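Local structure of putative capsular polysaccharide biosynthesis protein (Streptococcus pneumoniae serotype 4, 6EWJ) at residues Pro16-Glu21 and Leu385-Ser390; Arg287-Val292 and Ser316-Tyr321; Thr25-Thr30 and Thr267-Ser272. The protein probably transfers an amino group onto a sugar with the help of pyridoxal phosphate, as an aminotransferase of teichoic acid biosynthesis. One frame throughout, in Å; residues are numbered along the deposited sequence.

Overall arrangement
From the N terminus the chain runs first through 16-21, which closes the longest loop, contact 1, only when 385-390 arrives 364 residues later. Nested inside that loop are the other two. Contact 3 joins helix 21-31, which begins where 16-21 ends, to the start of helix 268-299. Contact 2 opens further along this same long helix, at 287-292, and closes quickly on 316-321, so contacts 3 and 2 follow one another in series, their nearest atoms about 16 Å apart. Contacts 1 and 2 touch directly: Arg287 NH2 lies 2.8 Å from Leu389 O. Helix 268-299 thus ties the N-terminal segment to the C-terminal part of the fold.

Contact 1 of 3, residues Pro16-Glu21 and Leu385-Ser390; sequences PPDITE and LHTKLS
Pro16 stands roughly upright on His386, placing CD almost exactly above the centre of the imidazole, 3.4 Å from the centroid and 4° off the ring normal. This is a CH-pi contact over the face, with the proline CG beside it, toward CE1. Leu389 CG packs on the opposite face, toward the rim, while NE2 is hydrogen-bonded to Pro13 O. The flank of Pro16 also meets Lys388, CG to CG at 4.0 Å. Lys388 has a chain bent at chi2 and chi3, which folds it back along the proline and on to Asp18, where CD approaches the carboxylate carbon CG at 3.9 Å. Its NZ stays 4.6 Å from Asp18 OD1, short of a salt bridge. In this fold type I aminotransferase of the DegT/DnrJ/EryC1 family, both segments are loops leading into helices, with Thr20 and Ser390 as the N-caps, and residues 386-389 form a type I beta turn that presents His386, Thr387 and Lys388 to the N-terminal segment. Asp18 divides its carboxylate between two partners. OD2 accepts a short bond of 2.5 Å from Thr387 OG1 through its anti lone pair; CG anti to the backbone N (chi1 -168°) swings the group across to the threonine. OD1 forms a salt bridge with Arg280 of helix 268-299, while Pro17 packs on Gly34 of the second subunit.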
loop_
_atom_site.group_PDB
_atom_site.type_symbol
_atom_site.label_atom_id
_atom_site.label_comp_id
_atom_site.label_asym_id
_atom_site.label_seq_id
_atom_site.Cartn_x
_atom_site.Cartn_y
_atom_site.Cartn_z
ATOM N N PRO A 16 -16.292 16.744 2.593
ATOM C CA PRO A 16 -16.621 16.105 1.312
ATOM C C PRO A 16 -15.547 16.428 0.316
ATOM O O PRO A 16 -14.893 17.453 0.463
ATOM C CB PRO A 16 -17.939 16.775 0.904
ATOM C CG PRO A 16 -17.826 18.161 1.483
ATOM C CD PRO A 16 -17.022 18.009 2.771
ATOM N N PRO A 17 -15.372 15.572 -0.705
ATOM C CA PRO A 17 -14.356 15.815 -1.693
ATOM C C PRO A 17 -14.787 16.902 -2.679
ATOM O O PRO A 17 -15.980 17.059 -2.948
ATOM C CB PRO A 17 -14.242 14.443 -2.386
ATOM C CG PRO A 17 -15.626 13.925 -2.376
ATOM C CD PRO A 17 -16.175 14.373 -1.031
ATOM N N ASP A 18 -13.813 17.652 -3.191
ATOM C CA ASP A 18 -14.054 18.681 -4.190
ATOM C C ASP A 18 -13.446 18.206 -5.511
ATOM O O ASP A 18 -12.266 18.432 -5.769
ATOM C CB ASP A 18 -13.425 20.013 -3.748
ATOM C CG ASP A 18 -13.891 21.208 -4.602
ATOM O OD1 ASP A 18 -14.249 21.008 -5.800
ATOM O OD2 ASP A 18 -13.871 22.342 -4.070
ATOM N N ILE A 19 -14.240 17.476 -6.279
ATOM C CA ILE A 19 -13.806 16.898 -7.545
ATOM C C ILE A 19 -14.654 17.524 -8.635
ATOM O O ILE A 19 -15.877 17.575 -8.509
ATOM C CB ILE A 19 -14.005 15.360 -7.562
ATOM C CG1 ILE A 19 -13.367 14.681 -6.330
ATOM C CG2 ILE A 19 -13.504 14.764 -8.866
ATOM C CD1 ILE A 19 -11.856 14.835 -6.207
ATOM N N THR A 20 -14.009 17.980 -9.720
ATOM C CA THR A 20 -14.700 18.605 -10.845
ATOM C C THR A 20 -14.534 17.732 -12.088
ATOM O O THR A 20 -13.787 16.742 -12.083
ATOM C CB THR A 20 -14.145 20.012 -11.153
ATOM O OG1 THR A 20 -12.797 19.908 -11.629
ATOM C CG2 THR A 20 -14.211 20.915 -9.924
ATOM N N GLU A 21 -15.181 18.136 -13.173
ATOM C CA GLU A 21 -15.015 17.423 -14.442
ATOM C C GLU A 21 -13.565 17.317 -14.952
ATOM O O GLU A 21 -13.256 16.387 -15.692
ATOM C CB GLU A 21 -15.939 18.013 -15.529
ATOM C CG GLU A 21 -17.435 17.782 -15.262
ATOM C CD GLU A 21 -17.856 16.319 -15.245
ATOM O OE1 GLU A 21 -17.322 15.512 -16.057
ATOM O OE2 GLU A 21 -18.692 15.960 -14.381
ATOM N N LEU A 385 -14.072 22.774 7.425
ATOM C CA LEU A 385 -13.246 23.690 6.600
ATOM C C LEU A 385 -12.874 22.959 5.320
ATOM O O LEU A 385 -11.960 22.131 5.301
ATOM C CB LEU A 385 -11.990 24.137 7.337
ATOM C CG LEU A 385 -11.080 25.163 6.631
ATOM C CD1 LEU A 385 -11.823 26.407 6.224
ATOM C CD2 LEU A 385 -9.888 25.521 7.503
ATOM N N HIS A 386 -13.629 23.263 4.267
ATOM C CA HIS A 386 -13.432 22.677 2.974
ATOM C C HIS A 386 -14.098 23.596 1.958
ATOM O O HIS A 386 -14.877 24.499 2.313
ATOM C CB HIS A 386 -14.074 21.285 2.931
ATOM C CG HIS A 386 -15.517 21.262 3.334
ATOM N ND1 HIS A 386 -16.546 21.562 2.466
ATOM C CD2 HIS A 386 -16.109 20.958 4.514
ATOM C CE1 HIS A 386 -17.706 21.429 3.088
ATOM N NE2 HIS A 386 -17.464 21.077 4.341
ATOM N N THR A 387 -13.842 23.299 0.687
ATOM C CA THR A 387 -14.169 24.247 -0.390
ATOM C C THR A 387 -15.573 24.090 -0.969
ATOM O O THR A 387 -15.908 24.772 -1.910
ATOM C CB THR A 387 -13.121 24.123 -1.496
ATOM O OG1 THR A 387 -12.903 22.735 -1.793
ATOM C CG2 THR A 387 -11.822 24.740 -1.006
ATOM N N LYS A 388 -16.357 23.150 -0.440
ATOM C CA LYS A 388 -17.773 23.056 -0.739
ATOM C C LYS A 388 -18.662 23.858 0.225
ATOM O O LYS A 388 -19.861 23.974 -0.014
ATOM C CB LYS A 388 -18.217 21.580 -0.761
ATOM C CG LYS A 388 -17.351 20.654 -1.634
ATOM C CD LYS A 388 -17.505 20.933 -3.115
ATOM C CE LYS A 388 -18.803 20.399 -3.687
ATOM N NZ LYS A 388 -18.771 20.551 -5.171
ATOM N N LEU A 389 -18.084 24.431 1.278
ATOM C CA LEU A 389 -18.832 25.321 2.181
ATOM C C LEU A 389 -19.244 26.626 1.480
ATOM O O LEU A 389 -18.402 27.312 0.913
ATOM C CB LEU A 389 -17.990 25.713 3.400
ATOM C CG LEU A 389 -17.711 24.674 4.471
ATOM C CD1 LEU A 389 -16.721 25.244 5.479
ATOM C CD2 LEU A 389 -18.996 24.251 5.162
ATOM N N SER A 390 -20.522 26.960 1.537
ATOM C CA SER A 390 -20.979 28.289 1.140
ATOM C C SER A 390 -20.735 29.300 2.281
ATOM O O SER A 390 -20.671 28.935 3.457
ATOM C CB SER A 390 -22.471 28.255 0.821
ATOM O OG SER A 390 -23.224 27.999 2.003
#

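Contact 2 of 3, residues Arg287-Val292 and Ser316-Tyr321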
loop_
_atom_site.group_PDB
_atom_site.type_symbol
_atom_site.label_atom_id
_atom_site.label_comp_id
_atom_site.label_asym_id
_atom_site.label_seq_id
_atom_site.Cartn_x
_atom_site.Cartn_y
_atom_site.Cartn_z
ATOM N N ARG A 287 -9.832 30.098 -1.406
ATOM C CA ARG A 287 -11.149 29.862 -0.806
ATOM C C ARG A 287 -11.057 29.486 0.682
ATOM O O ARG A 287 -11.802 30.034 1.501
ATOM C CB ARG A 287 -11.937 28.785 -1.550
ATOM C CG ARG A 287 -13.356 28.539 -1.020
ATOM C CD ARG A 287 -14.239 29.775 -1.010
ATOM N NE ARG A 287 -15.509 29.491 -0.342
ATOM C CZ ARG A 287 -16.249 30.364 0.353
ATOM N NH1 ARG A 287 -15.894 31.651 0.473
ATOM N NH2 ARG A 287 -17.394 29.962 0.905
ATOM N N ARG A 288 -10.098 28.648 1.050
ATOM C CA ARG A 288 -9.928 28.269 2.468
ATOM C C ARG A 288 -9.540 29.488 3.342
ATOM O O ARG A 288 -9.999 29.639 4.496
ATOM C CB ARG A 288 -8.895 27.163 2.628
ATOM C CG ARG A 288 -9.371 25.873 2.024
ATOM C CD ARG A 288 -8.347 24.746 2.105
ATOM N NE ARG A 288 -9.022 23.465 1.858
ATOM C CZ ARG A 288 -9.533 22.644 2.788
ATOM N NH1 ARG A 288 -9.445 22.902 4.093
ATOM N NH2 ARG A 288 -10.116 21.527 2.404
ATOM N N LYS A 289 -8.692 30.346 2.784
ATOM C CA LYS A 289 -8.320 31.600 3.438
ATOM C C LYS A 289 -9.557 32.444 3.754
ATOM O O LYS A 289 -9.746 32.897 4.892
ATOM C CB LYS A 289 -7.320 32.368 2.566
ATOM C CG LYS A 289 -6.879 33.668 3.221
ATOM C CD LYS A 289 -6.089 34.554 2.263
ATOM C CE LYS A 289 -4.903 35.206 3.011
ATOM N NZ LYS A 289 -3.883 35.774 2.065
ATOM N N ASP A 290 -10.387 32.651 2.739
ATOM C CA ASP A 290 -11.626 33.425 2.874
ATOM C C ASP A 290 -12.582 32.841 3.913
ATOM O O ASP A 290 -13.231 33.605 4.631
ATOM C CB ASP A 290 -12.353 33.515 1.541
ATOM C CG ASP A 290 -11.567 34.274 0.468
ATOM O OD1 ASP A 290 -10.517 34.897 0.740
ATOM O OD2 ASP A 290 -12.008 34.189 -0.697
ATOM N N ILE A 291 -12.710 31.506 3.970
ATOM C CA ILE A 291 -13.544 30.868 4.995
ATOM C C ILE A 291 -12.932 31.101 6.369
ATOM O O ILE A 291 -13.658 31.415 7.300
ATOM C CB ILE A 291 -13.741 29.352 4.748
ATOM C CG1 ILE A 291 -14.587 29.148 3.484
ATOM C CG2 ILE A 291 -14.423 28.669 5.944
ATOM C CD1 ILE A 291 -14.426 27.798 2.867
ATOM N N VAL A 292 -11.617 30.927 6.501
ATOM C CA VAL A 292 -10.964 31.079 7.804
ATOM C C VAL A 292 -11.097 32.504 8.305
ATOM O O VAL A 292 -11.446 32.729 9.462
ATOM C CB VAL A 292 -9.496 30.606 7.808
ATOM C CG1 VAL A 292 -8.748 31.074 9.038
ATOM C CG2 VAL A 292 -9.443 29.067 7.765
ATOM N N SER A 316 -0.565 29.228 7.099
ATOM C CA SER A 316 -1.118 27.872 7.048
ATOM C C SER A 316 -1.862 27.618 5.764
ATOM O O SER A 316 -2.445 28.525 5.207
ATOM C CB SER A 316 -2.070 27.646 8.256
ATOM O OG SER A 316 -2.740 26.383 8.173
ATOM N N SER A 317 -1.821 26.362 5.291
ATOM C CA SER A 317 -2.687 25.894 4.179
ATOM C C SER A 317 -4.161 25.818 4.546
ATOM O O SER A 317 -4.985 25.614 3.682
ATOM C CB SER A 317 -2.212 24.526 3.641
ATOM O OG SER A 317 -2.122 23.587 4.713
ATOM N N ARG A 318 -4.477 25.941 5.846
ATOM C CA ARG A 318 -5.838 26.058 6.358
ATOM C C ARG A 318 -6.628 24.790 6.090
ATOM O O ARG A 318 -7.661 24.801 5.381
ATOM C CB ARG A 318 -6.529 27.300 5.823
ATOM C CG ARG A 318 -5.838 28.587 6.289
ATOM C CD ARG A 318 -6.415 29.813 5.634
ATOM N NE ARG A 318 -5.773 31.043 6.095
ATOM C CZ ARG A 318 -4.637 31.571 5.626
ATOM N NH1 ARG A 318 -3.935 30.945 4.659
ATOM N NH2 ARG A 318 -4.192 32.712 6.139
ATOM N N HIS A 319 -6.073 23.700 6.600
ATOM C CA HIS A 319 -6.694 22.346 6.440
ATOM C C HIS A 319 -7.802 22.011 7.456
ATOM O O HIS A 319 -8.869 21.549 7.075
ATOM C CB HIS A 319 -5.611 21.268 6.509
ATOM C CG HIS A 319 -6.181 19.899 6.491
ATOM N ND1 HIS A 319 -7.062 19.485 5.517
ATOM C CD2 HIS A 319 -6.136 18.913 7.405
ATOM C CE1 HIS A 319 -7.495 18.280 5.816
ATOM N NE2 HIS A 319 -6.931 17.909 6.946
ATOM N N LEU A 320 -7.565 22.332 8.722
ATOM C CA LEU A 320 -8.598 22.196 9.776
ATOM C C LEU A 320 -8.849 23.492 10.526
ATOM O O LEU A 320 -7.885 24.228 10.871
ATOM C CB LEU A 320 -8.156 21.173 10.795
ATOM C CG LEU A 320 -7.962 19.730 10.252
ATOM C CD1 LEU A 320 -7.322 18.913 11.351
ATOM C CD2 LEU A 320 -9.258 19.108 9.770
ATOM N N TYR A 321 -10.121 23.757 10.818
ATOM C CA TYR A 321 -10.463 24.832 11.696
ATOM C C TYR A 321 -10.635 24.317 13.128
ATOM O O TYR A 321 -11.745 24.081 13.629
ATOM C CB TYR A 321 -11.692 25.596 11.218
ATOM C CG TYR A 321 -11.758 26.978 11.806
ATOM C CD1 TYR A 321 -10.913 27.977 11.340
ATOM C CD2 TYR A 321 -12.629 27.280 12.848
ATOM C CE1 TYR A 321 -10.956 29.249 11.891
ATOM C CE2 TYR A 321 -12.713 28.574 13.397
ATOM C CZ TYR A 321 -11.856 29.531 12.928
ATOM O OH TYR A 321 -11.929 30.768 13.453
#
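Arg288 and Arg318 meet at their CB atoms, 4.0 Å apart, where the loop 316-321 runs past one side of the helix. The loop starts with an ST turn, Ser316 OG accepting from Arg318 N at 2.9 Å. Ser317 adds little beyond its carbonyl O, near CD of Arg288. Arg318 follows in a left-handed backbone conformation and carries most of the contact. Extended from CG to NE, its side chain passes Val292 CG2 and sets CD 3.4 Å from Lys289 CA. The guanidinium then lies with one face under the methylene Lys289 CG, 3.9 Å above its plane, and Val292 CB at its edge. The two charged ends stay apart; Glu315 forms a salt bridge with Arg318 NH1 and only a long, weak ion pair with Lys289 NZ. The carbonyl of Arg318 takes a 2.9 Å bond from Arg288 NH1, in the carbonyl plane and on a lone pair, with the N-H at 157°. Weak bonds from the same NH1 reach His319 O and, in contact 1, Leu385 O. His319 ND1 is hydrogen-bonded to Asn206 OD1, and its ring meets that of His179, which binds pyridoxal phosphate in another structure of this protein; the cofactor is absent here. Tyr321 CD1 meets Val292 CG2 at 4.0 Å while OH bonds to Asp296 and the ring stacks on Tyr295. The loop therefore sits between helix 268-299, which also supplies Leu285 and Phe299, and strand 380-383, where Tyr321 pairs through its backbone with Leu383.

Contact 3 of 3, residues Thr25-Thr30 and Thr267-Ser272; sequences TEVVDT and TDIMAS
Helix 25-30 and residues 268-272, the first turn of helix 268-299, pack nearly antiparallel, at 156° between directions, with their axes 8.4 Å apart at closest approach and Val27 CA facing Ser272 CA at 5.3 Å. The small side chain of Ser272 sits where the backbones come nearest. Its CB fits against Glu26 CG at 3.6 Å and against Val27 CG2, whose methyl also reaches Ile269 O. Val27 CG1 faces Ile269 CG2, a looser apolar touch. Thr30 works with both of its branches. Its CG2, anti to the backbone N, points at Ile269 and meets CG1 at 3.9 Å, whereas OG1 lies 2.8 Å from Ser272 OG. A water accepts from Thr30 OG1 and donates to Asp268 OD2, each at 2.9 Å. Asp268 OD1 accepts from Thr42 N, and OD2 takes Lys41 N as well, which joins the start of helix 40-53 to the pair. Asp268 O receives both Ser272 N and Ser272 OG, from opposite faces of its plane. On the second subunit, Ala210 packs on Ile269 and Met270 on Met270. The contact thus mixes an apolar side, Val27, Ile269 and Thr30 CG2, with a polar one of Thr30 OG1, Ser272 and Asp268, where one link between the helices runs through an ordered water.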
loop_
_atom_site.group_PDB
_atom_site.type_symbol
_atom_site.label_atom_id
_atom_site.label_comp_id
_atom_site.label_asym_id
_atom_site.label_seq_id
_atom_site.Cartn_x
_atom_site.Cartn_y
_atom_site.Cartn_z
ATOM N N THR A 25 -11.939 13.910 -16.401
ATOM C CA THR A 25 -11.360 13.791 -17.743
ATOM C C THR A 25 -9.924 13.305 -17.716
ATOM O O THR A 25 -9.547 12.480 -18.533
ATOM C CB THR A 25 -11.463 15.108 -18.499
ATOM N N GLU A 26 -9.127 13.804 -16.764
ATOM C CA GLU A 26 -7.717 13.411 -16.639
ATOM C C GLU A 26 -7.610 11.919 -16.274
ATOM O O GLU A 26 -6.774 11.200 -16.830
ATOM C CB GLU A 26 -6.992 14.268 -15.606
ATOM C CG GLU A 26 -5.480 14.143 -15.648
ATOM C CD GLU A 26 -4.893 14.666 -16.928
ATOM O OE1 GLU A 26 -5.350 15.717 -17.387
ATOM O OE2 GLU A 26 -3.993 14.022 -17.501
ATOM N N VAL A 27 -8.466 11.469 -15.363
ATOM C CA VAL A 27 -8.502 10.049 -14.968
ATOM C C VAL A 27 -8.947 9.196 -16.137
ATOM O O VAL A 27 -8.322 8.183 -16.411
ATOM C CB VAL A 27 -9.392 9.832 -13.713
ATOM C CG1 VAL A 27 -9.775 8.369 -13.553
ATOM C CG2 VAL A 27 -8.665 10.312 -12.465
ATOM N N VAL A 28 -9.977 9.641 -16.854
ATOM C CA VAL A 28 -10.412 8.978 -18.083
ATOM C C VAL A 28 -9.293 8.830 -19.110
ATOM O O VAL A 28 -9.127 7.749 -19.706
ATOM C CB VAL A 28 -11.607 9.683 -18.698
ATOM N N ASP A 29 -8.513 9.892 -19.290
ATOM C CA ASP A 29 -7.348 9.892 -20.177
ATOM C C ASP A 29 -6.338 8.798 -19.795
ATOM O O ASP A 29 -5.855 8.057 -20.656
ATOM C CB ASP A 29 -6.663 11.264 -20.179
ATOM C CG ASP A 29 -5.363 11.258 -20.912
ATOM O OD1 ASP A 29 -4.303 11.024 -20.325
ATOM O OD2 ASP A 29 -5.403 11.459 -22.109
ATOM N N THR A 30 -6.042 8.696 -18.515
ATOM C CA THR A 30 -5.200 7.619 -18.024
ATOM C C THR A 30 -5.788 6.214 -18.320
ATOM O O THR A 30 -5.052 5.296 -18.753
ATOM C CB THR A 30 -4.904 7.802 -16.520
ATOM O OG1 THR A 30 -3.740 8.601 -16.380
ATOM C CG2 THR A 30 -4.595 6.447 -15.802
ATOM N N THR A 267 -0.567 4.983 -8.418
ATOM C CA THR A 267 -0.995 4.708 -9.763
ATOM C C THR A 267 -1.174 6.039 -10.528
ATOM O O THR A 267 -1.423 7.097 -9.918
ATOM C CB THR A 267 -2.345 3.991 -9.815
ATOM O OG1 THR A 267 -3.349 4.820 -9.227
ATOM C CG2 THR A 267 -2.338 2.633 -9.096
ATOM N N ASP A 268 -1.148 5.938 -11.843
ATOM C CA ASP A 268 -1.437 7.096 -12.698
ATOM C C ASP A 268 -2.894 7.561 -12.601
ATOM O O ASP A 268 -3.220 8.684 -12.947
ATOM C CB ASP A 268 -1.039 6.804 -14.176
ATOM C CG ASP A 268 0.398 7.214 -14.496
ATOM O OD1 ASP A 268 1.256 7.354 -13.590
ATOM O OD2 ASP A 268 0.674 7.418 -15.679
ATOM N N ILE A 269 -3.769 6.647 -12.130
ATOM C CA ILE A 269 -5.155 6.974 -11.847
ATOM C C ILE A 269 -5.186 8.056 -10.764
ATOM O O ILE A 269 -5.732 9.170 -10.972
ATOM C CB ILE A 269 -5.972 5.749 -11.438
ATOM C CG1 ILE A 269 -6.136 4.827 -12.643
ATOM C CG2 ILE A 269 -7.352 6.159 -10.925
ATOM C CD1 ILE A 269 -6.650 3.445 -12.313
ATOM N N MET A 270 -4.504 7.765 -9.658
ATOM C CA MET A 270 -4.358 8.733 -8.538
ATOM C C MET A 270 -3.537 9.950 -8.970
ATOM O O MET A 270 -3.888 11.108 -8.608
ATOM C CB MET A 270 -3.667 8.083 -7.361
ATOM C CG MET A 270 -4.615 7.339 -6.398
ATOM S SD MET A 270 -5.788 6.306 -7.233
ATOM C CE MET A 270 -4.771 5.055 -7.835
ATOM N N ALA A 271 -2.432 9.726 -9.721
ATOM C CA ALA A 271 -1.592 10.883 -10.132
ATOM C C ALA A 271 -2.395 11.871 -11.007
ATOM O O ALA A 271 -2.185 13.101 -10.954
ATOM C CB ALA A 271 -0.313 10.454 -10.835
ATOM N N SER A 272 -3.342 11.324 -11.785
ATOM C CA SER A 272 -4.226 12.129 -12.658
ATOM C C SER A 272 -5.019 13.131 -11.803
ATOM O O SER A 272 -5.076 14.317 -12.119
ATOM C CB SER A 272 -5.146 11.238 -13.488
ATOM O OG SER A 272 -4.461 10.659 -14.593
HETATM O O HOH W 1 -1.460 7.202 -17.601
#